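Side-chain contacts in purine phosphoribosyltransferase (Pyrococcus horikoshii, PDB 1VDM), which probably couples purine bases to the phosphoribosyl group of PRPP, as enzymes of the type I phosphoribosyltransferase family do: residues M1-L6 with E146-E151; W9-A14 with V141-E146; F16-K21 with A117-K122; I88-S93 with K97-V102. All coordinates share one frame; numbering follows the deposited sequence.

Contact 1: M1-L6 with E146-E151; sequences MDKVYL and EFPVIE
Tyr5 presents the rim of its ring to the face of Phe147 in an offset edge-to-face pair. The two planes stand almost upright on each other at 81°, with the centroids 5.4 Å apart. One side of the tyrosine does the touching: CE2 lies 3.7 Å from Phe147 CE1, and CD2 lies 3.9 Å from Phe147 CZ. The tyrosine edge is thus laid over the CE1-CZ end of the phenylalanine, not over the middle of its ring. Tyr5 points from strand 3-5 directly toward the other segment, its CG opposite the carbonyl carbon (chi1 -61°). Phe147 sets out across the line of approach, and it is the far end of its ring that closes the distance. Two residues earlier, Lys3 reaches out on the same side of the strand. Its chain is stretched straight beyond CG, which brings NZ within 4.3 Å of Pro148 CD, a loose contact at the margin. Val141 of the adjoining strand packs against Lys3, Tyr5 and Phe147 alike. A second subunit adds Arg13 against Phe147 and pairs its own strand antiparallel with Ile150 and Glu151. An alanine in place of Tyr5 would remove the ring edge and is likely to leave the Phe147 face without its perpendicular partner and freer to turn. No hydrogen bond joins the segments, so the N-terminal strand and the C-terminal tail meet here through dispersion and the weak pull of ring hydrogens toward a pi face, a force that depends on how the rings are turned.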
loop_
_atom_site.group_PDB
_atom_site.type_symbol
_atom_site.label_atom_id
_atom_site.label_comp_id
_atom_site.label_asym_id
_atom_site.label_seq_id
_atom_site.Cartn_x
_atom_site.Cartn_y
_atom_site.Cartn_z
ATOM N N MET G 1 19.249 -37.125 18.978
ATOM C CA MET G 1 18.774 -35.853 19.600
ATOM C C MET G 1 18.034 -36.060 20.914
ATOM O O MET G 1 16.839 -36.372 20.933
ATOM C CB MET G 1 17.882 -35.087 18.619
ATOM C CG MET G 1 18.671 -34.325 17.564
ATOM S SD MET G 1 17.657 -33.687 16.225
ATOM C CE MET G 1 17.910 -34.976 15.018
ATOM N N ASP G 2 18.764 -35.872 22.009
ATOM C CA ASP G 2 18.221 -36.023 23.354
ATOM C C ASP G 2 17.825 -34.679 23.955
ATOM O O ASP G 2 17.894 -34.476 25.172
ATOM C CB ASP G 2 19.247 -36.718 24.258
ATOM C CG ASP G 2 20.663 -36.195 24.049
ATOM O OD1 ASP G 2 20.891 -34.975 24.233
ATOM O OD2 ASP G 2 21.547 -37.010 23.698
ATOM N N LYS G 3 17.424 -33.761 23.083
ATOM C CA LYS G 3 16.985 -32.438 23.495
ATOM C C LYS G 3 15.564 -32.216 22.983
ATOM O O LYS G 3 15.123 -32.866 22.028
ATOM C CB LYS G 3 17.906 -31.369 22.917
ATOM C CG LYS G 3 19.245 -31.241 23.601
ATOM C CD LYS G 3 20.101 -30.208 22.888
ATOM C CE LYS G 3 21.408 -29.969 23.614
ATOM N NZ LYS G 3 22.258 -28.994 22.881
ATOM N N VAL G 4 14.837 -31.314 23.629
ATOM C CA VAL G 4 13.474 -31.006 23.201
ATOM C C VAL G 4 13.433 -29.605 22.594
ATOM O O VAL G 4 13.706 -28.611 23.275
ATOM C CB VAL G 4 12.466 -31.091 24.380
ATOM C CG1 VAL G 4 11.119 -30.485 23.979
ATOM C CG2 VAL G 4 12.273 -32.528 24.771
ATOM N N TYR G 5 13.106 -29.544 21.304
ATOM C CA TYR G 5 13.031 -28.268 20.586
ATOM C C TYR G 5 11.601 -27.756 20.448
ATOM O O TYR G 5 10.896 -28.109 19.509
ATOM C CB TYR G 5 13.650 -28.390 19.184
ATOM C CG TYR G 5 15.102 -28.766 19.199
ATOM C CD1 TYR G 5 15.496 -30.093 19.399
ATOM C CD2 TYR G 5 16.092 -27.793 19.061
ATOM C CE1 TYR G 5 16.841 -30.441 19.464
ATOM C CE2 TYR G 5 17.442 -28.129 19.127
ATOM C CZ TYR G 5 17.808 -29.454 19.331
ATOM O OH TYR G 5 19.134 -29.788 19.426
ATOM N N LEU G 6 11.192 -26.918 21.387
ATOM C CA LEU G 6 9.867 -26.299 21.406
ATOM C C LEU G 6 9.698 -25.259 20.289
ATOM O O LEU G 6 10.469 -24.318 20.160
ATOM C CB LEU G 6 9.671 -25.636 22.770
ATOM C CG LEU G 6 9.212 -26.627 23.842
ATOM C CD1 LEU G 6 8.711 -25.926 25.106
ATOM C CD2 LEU G 6 8.071 -27.527 23.369
ATOM N N GLU G 146 19.663 -20.015 20.725
ATOM C CA GLU G 146 20.563 -20.422 19.639
ATOM C C GLU G 146 21.131 -21.829 19.920
ATOM O O GLU G 146 21.069 -22.312 21.054
ATOM C CB GLU G 146 21.706 -19.403 19.489
ATOM C CG GLU G 146 21.271 -17.978 19.073
ATOM C CD GLU G 146 20.357 -17.301 20.093
ATOM O OE1 GLU G 146 20.757 -17.174 21.272
ATOM O OE2 GLU G 146 19.232 -16.892 19.720
ATOM N N PHE G 147 21.660 -22.479 18.884
ATOM C CA PHE G 147 22.228 -23.822 19.000
ATOM C C PHE G 147 23.759 -23.837 19.069
ATOM O O PHE G 147 24.428 -23.014 18.440
ATOM C CB PHE G 147 21.869 -24.688 17.789
ATOM C CG PHE G 147 20.409 -24.743 17.462
ATOM C CD1 PHE G 147 19.441 -24.486 18.422
ATOM C CD2 PHE G 147 20.005 -25.146 16.199
ATOM C CE1 PHE G 147 18.100 -24.640 18.125
ATOM C CE2 PHE G 147 18.663 -25.303 15.895
ATOM C CZ PHE G 147 17.711 -25.051 16.859
ATOM N N PRO G 148 24.332 -24.791 19.824
ATOM C CA PRO G 148 25.792 -24.909 19.947
ATOM C C PRO G 148 26.326 -25.642 18.725
ATOM O O PRO G 148 25.630 -26.466 18.137
ATOM C CB PRO G 148 25.975 -25.751 21.207
ATOM C CG PRO G 148 24.754 -25.442 22.005
ATOM C CD PRO G 148 23.670 -25.475 20.945
ATOM N N VAL G 149 27.555 -25.337 18.334
ATOM C CA VAL G 149 28.151 -26.021 17.197
ATOM C C VAL G 149 29.120 -27.074 17.745
ATOM O O VAL G 149 29.827 -26.836 18.732
ATOM C CB VAL G 149 28.906 -25.037 16.285
ATOM C CG1 VAL G 149 29.504 -25.772 15.104
ATOM C CG2 VAL G 149 27.961 -23.963 15.796
ATOM N N ILE G 150 29.130 -28.249 17.126
ATOM C CA ILE G 150 30.021 -29.318 17.557
ATOM C C ILE G 150 31.253 -29.361 16.657
ATOM O O ILE G 150 31.143 -29.564 15.444
ATOM C CB ILE G 150 29.314 -30.686 17.514
ATOM C CG1 ILE G 150 28.076 -30.650 18.416
ATOM C CG2 ILE G 150 30.279 -31.782 17.951
ATOM C CD1 ILE G 150 27.239 -31.890 18.372
ATOM N N GLU G 151 32.423 -29.167 17.263
ATOM C CA GLU G 151 33.680 -29.174 16.524
ATOM C C GLU G 151 34.571 -30.364 16.888
ATOM O O GLU G 151 34.531 -30.864 18.013
ATOM C CB GLU G 151 34.423 -27.855 16.763
ATOM C CG GLU G 151 33.749 -26.661 16.090
ATOM C CD GLU G 151 34.328 -25.315 16.504
ATOM O OE1 GLU G 151 34.224 -24.962 17.699
ATOM O OE2 GLU G 151 34.880 -24.607 15.631
#

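Contact 2: W9-A14 with V141-E146; sequences WQVDRA and VFPWEE
Apolar packing carries the meeting of Val11 with Pro143. The CG2 methyl of the valine rests against the proline ring at its CG-CD side, 3.5 Å from Pro143 CG. Set opposite the carbonyl carbon, that methyl leads from helix 8-23 toward the loop. It also approaches the six-membered end of Trp144, where CZ3 is a more distant 4.4 Å away. No hydrogen bond crosses between the two segments. Residues Phe142 to Glu145 form a type I beta turn, closed by Glu145 N to Phe142 O. The Glu145 side chain folds back over the same turn: Phe142 N donates to Glu145 OE2 at 2.9 Å in a fairly straight bond, meeting the oxygen from 45° out of the carboxylate plane. Within the loop the Phe142 CB methylene lies 3.4 Å above the plane of Trp144, toward the rim of the ring. On the helix, Trp9 NE1 sits 3.3 Å above the plane of the Arg13 guanidinium, offset toward its rim. This pair serves the assembly: Arg13 NH1 and Trp9 NE1 bond to Glu145 O and Pro143 O of a fourth subunit. The tight turn just after strand 139-141, resting here on the N-terminal helix, is consistent with part of the variable hood of type I phosphoribosyltransferases, the region that receives the base in relatives.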
loop_
_atom_site.group_PDB
_atom_site.type_symbol
_atom_site.label_atom_id
_atom_site.label_comp_id
_atom_site.label_asym_id
_atom_site.label_seq_id
_atom_site.Cartn_x
_atom_site.Cartn_y
_atom_site.Cartn_z
ATOM N N TRP G 9 4.901 -21.926 17.940
ATOM C CA TRP G 9 3.473 -22.209 18.019
ATOM C C TRP G 9 3.209 -23.004 19.304
ATOM O O TRP G 9 2.163 -22.816 19.949
ATOM C CB TRP G 9 2.980 -22.993 16.793
ATOM C CG TRP G 9 1.464 -23.182 16.698
ATOM C CD1 TRP G 9 0.817 -24.250 16.148
ATOM C CD2 TRP G 9 0.425 -22.283 17.154
ATOM N NE1 TRP G 9 -0.548 -24.085 16.237
ATOM C CE2 TRP G 9 -0.815 -22.890 16.850
ATOM C CE3 TRP G 9 0.428 -21.032 17.791
ATOM C CZ2 TRP G 9 -2.045 -22.292 17.162
ATOM C CZ3 TRP G 9 -0.787 -20.441 18.103
ATOM C CH2 TRP G 9 -2.013 -21.075 17.786
ATOM N N GLN G 10 4.154 -23.873 19.678
ATOM C CA GLN G 10 4.016 -24.638 20.907
ATOM C C GLN G 10 4.055 -23.677 22.081
ATOM O O GLN G 10 3.314 -23.842 23.047
ATOM C CB GLN G 10 5.138 -25.678 21.061
ATOM C CG GLN G 10 4.936 -26.951 20.244
ATOM C CD GLN G 10 6.074 -27.940 20.410
ATOM O OE1 GLN G 10 7.232 -27.618 20.132
ATOM N NE2 GLN G 10 5.750 -29.155 20.864
ATOM N N VAL G 11 4.909 -22.664 22.006
ATOM C CA VAL G 11 4.991 -21.706 23.099
ATOM C C VAL G 11 3.758 -20.791 23.150
ATOM O O VAL G 11 3.284 -20.439 24.233
ATOM C CB VAL G 11 6.290 -20.856 23.009
ATOM C CG1 VAL G 11 6.273 -19.750 24.052
ATOM C CG2 VAL G 11 7.499 -21.752 23.241
ATOM N N ASP G 12 3.231 -20.411 21.987
ATOM C CA ASP G 12 2.046 -19.557 21.955
ATOM C C ASP G 12 0.836 -20.302 22.531
ATOM O O ASP G 12 0.136 -19.785 23.400
ATOM C CB ASP G 12 1.741 -19.078 20.527
ATOM C CG ASP G 12 2.282 -17.679 20.246
ATOM O OD1 ASP G 12 2.371 -16.861 21.187
ATOM O OD2 ASP G 12 2.600 -17.390 19.076
ATOM N N ARG G 13 0.596 -21.517 22.054
ATOM C CA ARG G 13 -0.519 -22.302 22.564
ATOM C C ARG G 13 -0.399 -22.569 24.069
ATOM O O ARG G 13 -1.402 -22.575 24.795
ATOM C CB ARG G 13 -0.625 -23.625 21.819
ATOM C CG ARG G 13 -1.184 -23.491 20.436
ATOM C CD ARG G 13 -1.331 -24.852 19.812
ATOM N NE ARG G 13 -0.081 -25.352 19.254
ATOM C CZ ARG G 13 0.044 -26.535 18.669
ATOM N NH1 ARG G 13 -0.999 -27.350 18.576
ATOM N NH2 ARG G 13 1.199 -26.884 18.131
ATOM N N ALA G 14 0.828 -22.785 24.531
ATOM C CA ALA G 14 1.071 -23.044 25.941
ATOM C C ALA G 14 0.760 -21.799 26.749
ATOM O O ALA G 14 0.182 -21.880 27.833
ATOM C CB ALA G 14 2.522 -23.454 26.161
ATOM N N VAL G 141 15.328 -26.800 24.383
ATOM C CA VAL G 141 15.836 -25.685 23.594
ATOM C C VAL G 141 14.606 -24.901 23.160
ATOM O O VAL G 141 13.801 -25.385 22.368
ATOM C CB VAL G 141 16.591 -26.142 22.330
ATOM C CG1 VAL G 141 17.092 -24.925 21.579
ATOM C CG2 VAL G 141 17.750 -27.051 22.708
ATOM N N PHE G 142 14.450 -23.701 23.701
ATOM C CA PHE G 142 13.310 -22.862 23.358
ATOM C C PHE G 142 13.454 -22.219 21.971
ATOM O O PHE G 142 14.559 -22.141 21.420
ATOM C CB PHE G 142 13.105 -21.802 24.439
ATOM C CG PHE G 142 12.642 -22.366 25.741
ATOM C CD1 PHE G 142 13.530 -22.528 26.806
ATOM C CD2 PHE G 142 11.316 -22.764 25.906
ATOM C CE1 PHE G 142 13.100 -23.077 28.026
ATOM C CE2 PHE G 142 10.878 -23.317 27.121
ATOM C CZ PHE G 142 11.771 -23.473 28.181
ATOM N N PRO G 143 12.329 -21.735 21.398
ATOM C CA PRO G 143 12.315 -21.105 20.071
ATOM C C PRO G 143 13.217 -19.879 19.967
ATOM O O PRO G 143 13.667 -19.528 18.880
ATOM C CB PRO G 143 10.846 -20.731 19.869
ATOM C CG PRO G 143 10.110 -21.470 20.927
ATOM C CD PRO G 143 11.041 -21.520 22.079
ATOM N N TRP G 144 13.475 -19.230 21.096
ATOM C CA TRP G 144 14.314 -18.033 21.116
ATOM C C TRP G 144 15.778 -18.286 21.495
ATOM O O TRP G 144 16.534 -17.345 21.743
ATOM C CB TRP G 144 13.719 -17.014 22.084
ATOM C CG TRP G 144 13.752 -17.452 23.507
ATOM C CD1 TRP G 144 14.793 -17.311 24.392
ATOM C CD2 TRP G 144 12.693 -18.100 24.233
ATOM N NE1 TRP G 144 14.442 -17.834 25.630
ATOM C CE2 TRP G 144 13.160 -18.322 25.557
ATOM C CE3 TRP G 144 11.399 -18.512 23.897
ATOM C CZ2 TRP G 144 12.375 -18.934 26.536
ATOM C CZ3 TRP G 144 10.614 -19.125 24.881
ATOM C CH2 TRP G 144 11.109 -19.327 26.181
ATOM N N GLU G 145 16.173 -19.553 21.558
ATOM C CA GLU G 145 17.549 -19.889 21.915
ATOM C C GLU G 145 18.380 -20.356 20.724
ATOM O O GLU G 145 17.870 -21.003 19.817
ATOM C CB GLU G 145 17.545 -20.943 23.026
ATOM C CG GLU G 145 17.272 -20.341 24.397
ATOM C CD GLU G 145 16.979 -21.375 25.480
ATOM O OE1 GLU G 145 16.983 -20.985 26.671
ATOM O OE2 GLU G 145 16.737 -22.560 25.144
ATOM N N GLU G 146 19.663 -20.015 20.725
ATOM C CA GLU G 146 20.563 -20.422 19.639
ATOM C C GLU G 146 21.131 -21.829 19.920
ATOM O O GLU G 146 21.069 -22.312 21.054
ATOM C CB GLU G 146 21.706 -19.403 19.489
ATOM C CG GLU G 146 21.271 -17.978 19.073
ATOM C CD GLU G 146 20.357 -17.301 20.093
ATOM O OE1 GLU G 146 20.757 -17.174 21.272
ATOM O OE2 GLU G 146 19.232 -16.892 19.720
#

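Contact 3: F16-K21 with A117-K122; sequences FALAEK and ACLAMK
The peptide group linking Cys118 to Leu119 is the flat surface here, and Leu18 lies over one of its faces. CD1 of Leu18 stands almost straight above the carbonyl oxygen, 3.8 Å from Cys118 O. The other methyl, CD2, comes in lower and more from beyond the oxygen, at 4.0 Å from Cys118 O. Both methyls come to the oxygen from the same side of the peptide plane, and the contact is packing, not hydrogen bonding. Leu18 points from helix 8-23 toward the strand, CG set opposite the carbonyl carbon at chi1 -65°, which sends the branched end out to the peptide. Leu119 starts in the other direction from its backbone, yet its tip turns back: CD2 comes within 4.2 Å of Leu18 CD1, methyl against methyl. Ala117, also facing the helix, offers only its short side chain, and the helix backbone comes nearest there, with the CA atoms of Leu18 and Ala117 7.4 Å apart. Val149 of a fourth subunit packs on Leu18 as well, while Pro40 and Phe142 of the same chain border Leu119. The chain turns a corner at Leu119, passing from strand 113-118 of the central sheet to strand 120-121 of a smaller parallel one. A helix packed by one leucine on the end of strand 113-118, outermost in its sheet within this chain, fits the alpha/beta core of the type I phosphoribosyltransferase fold.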
loop_
_atom_site.group_PDB
_atom_site.type_symbol
_atom_site.label_atom_id
_atom_site.label_comp_id
_atom_site.label_asym_id
_atom_site.label_seq_id
_atom_site.Cartn_x
_atom_site.Cartn_y
_atom_site.Cartn_z
ATOM N N PHE G 16 -1.289 -19.378 25.877
ATOM C CA PHE G 16 -2.727 -19.121 25.831
ATOM C C PHE G 16 -3.461 -19.981 26.849
ATOM O O PHE G 16 -4.408 -19.516 27.497
ATOM C CB PHE G 16 -3.295 -19.361 24.416
ATOM C CG PHE G 16 -3.210 -18.147 23.513
ATOM C CD1 PHE G 16 -3.869 -16.961 23.852
ATOM C CD2 PHE G 16 -2.440 -18.172 22.344
ATOM C CE1 PHE G 16 -3.759 -15.809 23.039
ATOM C CE2 PHE G 16 -2.325 -17.029 21.528
ATOM C CZ PHE G 16 -2.988 -15.846 21.882
ATOM N N ALA G 17 -3.013 -21.225 26.996
ATOM C CA ALA G 17 -3.611 -22.157 27.949
ATOM C C ALA G 17 -3.397 -21.653 29.376
ATOM O O ALA G 17 -4.306 -21.670 30.202
ATOM C CB ALA G 17 -2.997 -23.542 27.778
ATOM N N LEU G 18 -2.186 -21.201 29.662
ATOM C CA LEU G 18 -1.870 -20.692 30.980
ATOM C C LEU G 18 -2.737 -19.479 31.277
ATOM O O LEU G 18 -3.272 -19.345 32.373
ATOM C CB LEU G 18 -0.382 -20.316 31.057
ATOM C CG LEU G 18 0.574 -21.504 30.915
ATOM C CD1 LEU G 18 1.995 -21.024 30.625
ATOM C CD2 LEU G 18 0.533 -22.335 32.193
ATOM N N ALA G 19 -2.871 -18.594 30.294
ATOM C CA ALA G 19 -3.677 -17.385 30.445
ATOM C C ALA G 19 -5.082 -17.697 30.938
ATOM O O ALA G 19 -5.531 -17.124 31.924
ATOM C CB ALA G 19 -3.755 -16.638 29.125
ATOM N N GLU G 20 -5.772 -18.608 30.260
ATOM C CA GLU G 20 -7.129 -18.959 30.658
ATOM C C GLU G 20 -7.190 -19.376 32.127
ATOM O O GLU G 20 -8.148 -19.044 32.836
ATOM C CB GLU G 20 -7.684 -20.079 29.764
ATOM C CG GLU G 20 -9.195 -20.347 29.952
ATOM C CD GLU G 20 -10.063 -19.085 29.790
ATOM O OE1 GLU G 20 -9.979 -18.427 28.725
ATOM O OE2 GLU G 20 -10.830 -18.749 30.723
ATOM N N LYS G 21 -6.163 -20.092 32.582
ATOM C CA LYS G 21 -6.089 -20.547 33.966
ATOM C C LYS G 21 -5.743 -19.399 34.907
ATOM O O LYS G 21 -6.281 -19.310 36.008
ATOM C CB LYS G 21 -5.050 -21.664 34.105
ATOM C CG LYS G 21 -5.636 -23.012 34.471
ATOM C CD LYS G 21 -6.654 -23.478 33.443
ATOM C CE LYS G 21 -7.392 -24.723 33.915
ATOM N NZ LYS G 21 -8.381 -25.204 32.910
ATOM N N ALA G 117 3.833 -19.703 37.417
ATOM C CA ALA G 117 3.506 -20.234 36.102
ATOM C C ALA G 117 4.758 -20.444 35.263
ATOM O O ALA G 117 5.637 -19.580 35.208
ATOM C CB ALA G 117 2.547 -19.291 35.387
ATOM N N CYS G 118 4.824 -21.597 34.607
ATOM C CA CYS G 118 5.960 -21.957 33.766
ATOM C C CYS G 118 5.488 -22.682 32.527
ATOM O O CYS G 118 4.409 -23.274 32.514
ATOM C CB CYS G 118 6.923 -22.886 34.517
ATOM S SG CYS G 118 7.841 -22.129 35.856
ATOM N N LEU G 119 6.300 -22.645 31.483
ATOM C CA LEU G 119 5.953 -23.347 30.265
ATOM C C LEU G 119 6.118 -24.843 30.520
ATOM O O LEU G 119 5.281 -25.651 30.109
ATOM C CB LEU G 119 6.874 -22.920 29.130
ATOM C CG LEU G 119 6.754 -21.467 28.683
ATOM C CD1 LEU G 119 7.868 -21.137 27.684
ATOM C CD2 LEU G 119 5.370 -21.260 28.060
ATOM N N ALA G 120 7.202 -25.203 31.210
ATOM C CA ALA G 120 7.501 -26.598 31.509
ATOM C C ALA G 120 8.199 -26.779 32.846
ATOM O O ALA G 120 8.676 -25.820 33.454
ATOM C CB ALA G 120 8.364 -27.190 30.403
ATOM N N MET G 121 8.249 -28.024 33.301
ATOM C CA MET G 121 8.912 -28.352 34.555
ATOM C C MET G 121 9.563 -29.716 34.433
ATOM O O MET G 121 9.155 -30.546 33.617
ATOM C CB MET G 121 7.923 -28.385 35.725
ATOM C CG MET G 121 7.048 -29.631 35.772
ATOM S SD MET G 121 7.131 -30.533 37.355
ATOM C CE MET G 121 7.004 -32.218 36.768
ATOM N N LYS G 122 10.585 -29.937 35.248
ATOM C CA LYS G 122 11.283 -31.212 35.260
ATOM C C LYS G 122 10.962 -31.902 36.589
ATOM O O LYS G 122 10.968 -31.267 37.647
ATOM C CB LYS G 122 12.778 -30.973 35.057
ATOM C CG LYS G 122 13.080 -30.553 33.621
ATOM C CD LYS G 122 14.477 -30.013 33.445
ATOM C CE LYS G 122 14.809 -29.855 31.972
ATOM N NZ LYS G 122 16.214 -29.422 31.767
#

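Contact 4: I88-S93 with K97-V102; sequences IVDDVS and KTLEVV
Leu99 is the first residue of segment 97-102 to touch the strand side, and it spreads its two methyls between different partners. CD1 reaches Ser93, 3.3 Å from OG, but the hydroxyl is engaged elsewhere, with Val127 O and Thr125 OG1 of the same chain. CD2 turns the other way, lying 4.0 Å from Ile88 CG2 and 4.3 Å from Asp90 CB. One turn on, Val102 brings CG1, set opposite its backbone N (chi1 178°), against Ile88 CD1 at 3.5 Å. Ile88 and Val102 run past one another in opposite directions, so the isoleucine tip lies alongside the valine methyl. A glycine at Ile88 would probably open a gap between strand and helix, costing Val102 CG1 its strand-side partner and leaving Leu99 CD2 with the Asp90 methylene. The helix axis runs nearly antiparallel to strand 88-90, at 159° and 10.5 Å. Strand, turn and helix 97-107, followed by the parallel neighbour 113-118, make a beta-alpha-beta crossover. The hydrophobic strand, paired aspartates and glycine-bearing turn into the helix match the PRPP-binding motif of type I phosphoribosyltransferases, which in relatives holds the ribose and its 5-phosphate.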
loop_
_atom_site.group_PDB
_atom_site.type_symbol
_atom_site.label_atom_id
_atom_site.label_comp_id
_atom_site.label_asym_id
_atom_site.label_seq_id
_atom_site.Cartn_x
_atom_site.Cartn_y
_atom_site.Cartn_z
ATOM N N ILE G 88 4.553 -15.343 39.304
ATOM C CA ILE G 88 5.917 -15.368 38.795
ATOM C C ILE G 88 5.929 -16.223 37.540
ATOM O O ILE G 88 5.437 -17.353 37.544
ATOM C CB ILE G 88 6.882 -15.944 39.847
ATOM C CG1 ILE G 88 6.917 -15.004 41.055
ATOM C CG2 ILE G 88 8.280 -16.111 39.261
ATOM C CD1 ILE G 88 7.797 -15.470 42.192
ATOM N N VAL G 89 6.469 -15.663 36.462
ATOM C CA VAL G 89 6.524 -16.355 35.183
ATOM C C VAL G 89 7.952 -16.681 34.799
ATOM O O VAL G 89 8.826 -15.817 34.814
ATOM C CB VAL G 89 5.889 -15.505 34.065
ATOM C CG1 VAL G 89 5.842 -16.299 32.767
ATOM C CG2 VAL G 89 4.494 -15.069 34.483
ATOM N N ASP G 90 8.176 -17.943 34.457
ATOM C CA ASP G 90 9.494 -18.423 34.077
ATOM C C ASP G 90 9.270 -19.471 32.997
ATOM O O ASP G 90 8.171 -20.008 32.878
ATOM C CB ASP G 90 10.182 -19.020 35.310
ATOM C CG ASP G 90 11.674 -19.237 35.112
ATOM O OD1 ASP G 90 12.345 -18.341 34.537
ATOM O OD2 ASP G 90 12.180 -20.304 35.553
ATOM N N ASP G 91 10.293 -19.760 32.201
ATOM C CA ASP G 91 10.124 -20.714 31.102
ATOM C C ASP G 91 10.036 -22.174 31.574
ATOM O O ASP G 91 9.257 -22.974 31.072
ATOM C CB ASP G 91 11.249 -20.530 30.063
ATOM C CG ASP G 91 12.625 -20.525 30.730
ATOM O OD1 ASP G 91 12.670 -20.409 31.956
ATOM O OD2 ASP G 91 13.625 -20.584 30.015
ATOM N N VAL G 92 10.892 -22.532 32.549
ATOM C CA VAL G 92 10.860 -23.908 33.033
ATOM C C VAL G 92 11.463 -24.053 34.432
ATOM O O VAL G 92 12.394 -23.362 34.824
ATOM C CB VAL G 92 11.629 -24.787 32.044
ATOM C CG1 VAL G 92 13.096 -24.366 32.004
ATOM C CG2 VAL G 92 11.540 -26.243 32.462
ATOM N N SER G 93 10.862 -24.975 35.205
ATOM C CA SER G 93 11.370 -25.250 36.543
ATOM C C SER G 93 12.264 -26.491 36.540
ATOM O O SER G 93 11.805 -27.624 36.597
ATOM C CB SER G 93 10.161 -25.493 37.449
ATOM O OG SER G 93 10.527 -25.255 38.808
ATOM N N LYS G 97 16.063 -23.863 41.652
ATOM C CA LYS G 97 17.079 -23.028 42.254
ATOM C C LYS G 97 16.712 -21.547 42.116
ATOM O O LYS G 97 16.562 -20.842 43.115
ATOM C CB LYS G 97 18.414 -23.331 41.571
ATOM C CG LYS G 97 19.636 -22.669 42.173
ATOM C CD LYS G 97 20.876 -22.984 41.329
ATOM C CE LYS G 97 20.701 -22.523 39.879
ATOM N NZ LYS G 97 21.854 -22.888 39.008
ATOM N N THR G 98 16.549 -21.086 40.879
ATOM C CA THR G 98 16.221 -19.687 40.620
ATOM C C THR G 98 14.886 -19.270 41.222
ATOM O O THR G 98 14.771 -18.200 41.827
ATOM C CB THR G 98 16.183 -19.397 39.108
ATOM O OG1 THR G 98 17.446 -19.734 38.522
ATOM C CG2 THR G 98 15.908 -17.928 38.861
ATOM N N LEU G 99 13.878 -20.119 41.057
ATOM C CA LEU G 99 12.558 -19.819 41.583
ATOM C C LEU G 99 12.542 -19.572 43.089
ATOM O O LEU G 99 11.889 -18.637 43.558
ATOM C CB LEU G 99 11.576 -20.929 41.205
ATOM C CG LEU G 99 11.093 -20.858 39.751
ATOM C CD1 LEU G 99 10.176 -22.020 39.422
ATOM C CD2 LEU G 99 10.364 -19.544 39.546
ATOM N N GLU G 100 13.257 -20.387 43.858
ATOM C CA GLU G 100 13.278 -20.181 45.305
ATOM C C GLU G 100 13.846 -18.810 45.662
ATOM O O GLU G 100 13.346 -18.142 46.567
ATOM C CB GLU G 100 14.073 -21.292 46.001
ATOM C CG GLU G 100 13.311 -22.607 46.055
ATOM C CD GLU G 100 14.014 -23.683 46.864
ATOM O OE1 GLU G 100 13.457 -24.803 46.959
ATOM O OE2 GLU G 100 15.113 -23.414 47.403
ATOM N N VAL G 101 14.882 -18.383 44.949
ATOM C CA VAL G 101 15.467 -17.075 45.208
ATOM C C VAL G 101 14.438 -15.985 44.907
ATOM O O VAL G 101 14.317 -15.005 45.642
ATOM C CB VAL G 101 16.701 -16.830 44.329
ATOM C CG1 VAL G 101 17.287 -15.460 44.630
ATOM C CG2 VAL G 101 17.735 -17.913 44.570
ATOM N N VAL G 102 13.694 -16.165 43.817
ATOM C CA VAL G 102 12.676 -15.197 43.409
ATOM C C VAL G 102 11.485 -15.159 44.364
ATOM O O VAL G 102 10.904 -14.100 44.582
ATOM C CB VAL G 102 12.167 -15.490 41.974
ATOM C CG1 VAL G 102 11.090 -14.504 41.588
ATOM C CG2 VAL G 102 13.314 -15.405 40.999
#

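In the fold
Contacts 2, 3 and 4 are buried, whereas the centre of contact 1 lies about 21 Å from the centre of the chain, partly exposed. Contacts 2 and 3 both use helix 8-23, and Leu119 bridges them by touching Phe142, Trp144, Ala14 and Val11. Contacts 3 and 4 share two sheets: strands 85-90 and 113-118 are neighbours, as are 92-93 and 120-121. Contact 4 packs aliphatic groups at the innermost position; contact 3 is similar but simpler. Contact 2 sets a methyl against proline and, more distantly, an indole; contact 1 sets ring against ring; other subunits reach all but contact 4. Strand pairing between 3-5 and 139-141 ties contact 1 to contact 2.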